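Local coordinates for 2-hydroxychromene-2-carboxylate isomerase (Pseudomonas putida, PDB 2IMF), which catalyses the reversible, glutathione-dependent isomerisation of 2-hydroxychromene-2-carboxylate to trans-O-hydroxybenzylidenepyruvate in naphthalene breakdown, at residues Q101-A104 with Y105-V109. Numbering follows the deposited sequence.
Sequences QAAA and YVNVV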
# COMPACT_ATOMS: atom_id res chain seq x y z
N GLN A 101 9.09 -4.28 -28.70
CA GLN A 101 8.94 -2.85 -29.00
C GLN A 101 7.91 -2.25 -28.04
O GLN A 101 8.01 -1.09 -27.67
CB GLN A 101 8.60 -2.58 -30.47
CG GLN A 101 9.80 -2.53 -31.48
CD GLN A 101 10.76 -1.34 -31.28
OE1 GLN A 101 11.48 -1.27 -30.27
NE2 GLN A 101 10.78 -0.40 -32.24
N ALA A 102 6.95 -3.06 -27.61
CA ALA A 102 5.97 -2.63 -26.58
C ALA A 102 6.73 -2.43 -25.29
O ALA A 102 6.59 -1.35 -24.68
CB ALA A 102 4.85 -3.68 -26.42
N ALA A 103 7.56 -3.35 -24.84
CA ALA A 103 8.34 -3.16 -23.67
C ALA A 103 9.30 -2.03 -23.81
O ALA A 103 9.57 -1.28 -22.87
CB ALA A 103 9.13 -4.46 -23.37
N ALA A 104 9.90 -1.88 -25.00
CA ALA A 104 10.85 -0.81 -25.20
C ALA A 104 10.17 0.56 -25.07
O ALA A 104 10.72 1.44 -24.43
CB ALA A 104 11.53 -0.91 -26.56
N TYR A 105 8.99 0.68 -25.67
CA TYR A 105 8.22 1.96 -25.53
C TYR A 105 7.94 2.22 -24.04
O TYR A 105 8.22 3.31 -23.53
CB TYR A 105 6.94 1.92 -26.29
CG TYR A 105 6.09 3.18 -26.20
CD1 TYR A 105 6.37 4.27 -26.98
CD2 TYR A 105 5.13 3.26 -25.24
CE1 TYR A 105 5.56 5.41 -26.90
CE2 TYR A 105 4.33 4.35 -25.12
CZ TYR A 105 4.58 5.46 -25.97
OH TYR A 105 3.78 6.57 -25.90
N VAL A 106 7.40 1.25 -23.33
CA VAL A 106 7.03 1.46 -21.94
C VAL A 106 8.29 1.83 -21.16
O VAL A 106 8.24 2.75 -20.32
CB VAL A 106 6.30 0.22 -21.43
CG1 VAL A 106 6.11 0.34 -19.92
CG2 VAL A 106 4.97 0.07 -22.15
N ASN A 107 9.43 1.14 -21.37
CA ASN A 107 10.62 1.47 -20.66
C ASN A 107 11.15 2.86 -20.96
O ASN A 107 11.52 3.60 -20.06
CB ASN A 107 11.72 0.40 -20.99
CG ASN A 107 11.43 -0.98 -20.40
OD1 ASN A 107 10.64 -1.13 -19.46
ND2 ASN A 107 12.04 -2.02 -20.98
N VAL A 108 11.19 3.21 -22.23
CA VAL A 108 11.75 4.52 -22.57
C VAL A 108 10.87 5.65 -22.02
O VAL A 108 11.39 6.63 -21.46
CB VAL A 108 11.81 4.63 -24.13
CG1 VAL A 108 11.97 6.06 -24.59
CG2 VAL A 108 12.94 3.71 -24.70
N VAL A 109 9.54 5.50 -22.09
CA VAL A 109 8.66 6.57 -21.63
C VAL A 109 8.73 6.65 -20.10
O VAL A 109 8.83 7.75 -19.52
CB VAL A 109 7.22 6.40 -22.11
CG1 VAL A 109 6.28 7.44 -21.51
CG2 VAL A 109 7.16 6.48 -23.63
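The carboxamide of Asn107 folds back over the helix turn it follows, its CG 3.1 Å from the carbonyl O of Ala103. Val109 CG2 sits over one face of the Tyr105 ring, 3.6 Å off its plane and nearer the ring's edge than its middle. With CG beside its own backbone N (chi1 -69°), Asn107 brings ND2 to 3.2 Å from Ala103 O, at too poor an angle for a hydrogen bond. That oxygen is held instead by Asn107 N at 2.9 Å, one of four consecutive i to i+4 bonds characteristic of a regular alpha-helix. Val106 and Val108 each lay CG2 beside the carbonyl oxygen four residues back, Val108 CG2 reaching Ala104 O at 3.2 Å. Asn107 OD1 bonds Asn18 ND2, and an alanine here would probably leave that amide of helix 12-28 without its partner. The Tyr105 ring runs from the helix into the packing around Trp135, where its OH bonds Met89 O and the two ring planes lie nearly parallel. Within the helical part of this DsbA-like thioredoxin fold, helix 99-115 packs Ala104, Tyr105 and Val108 against helix 125-133, and Ala103 and Val106 against Tyr34 of strand 31-36.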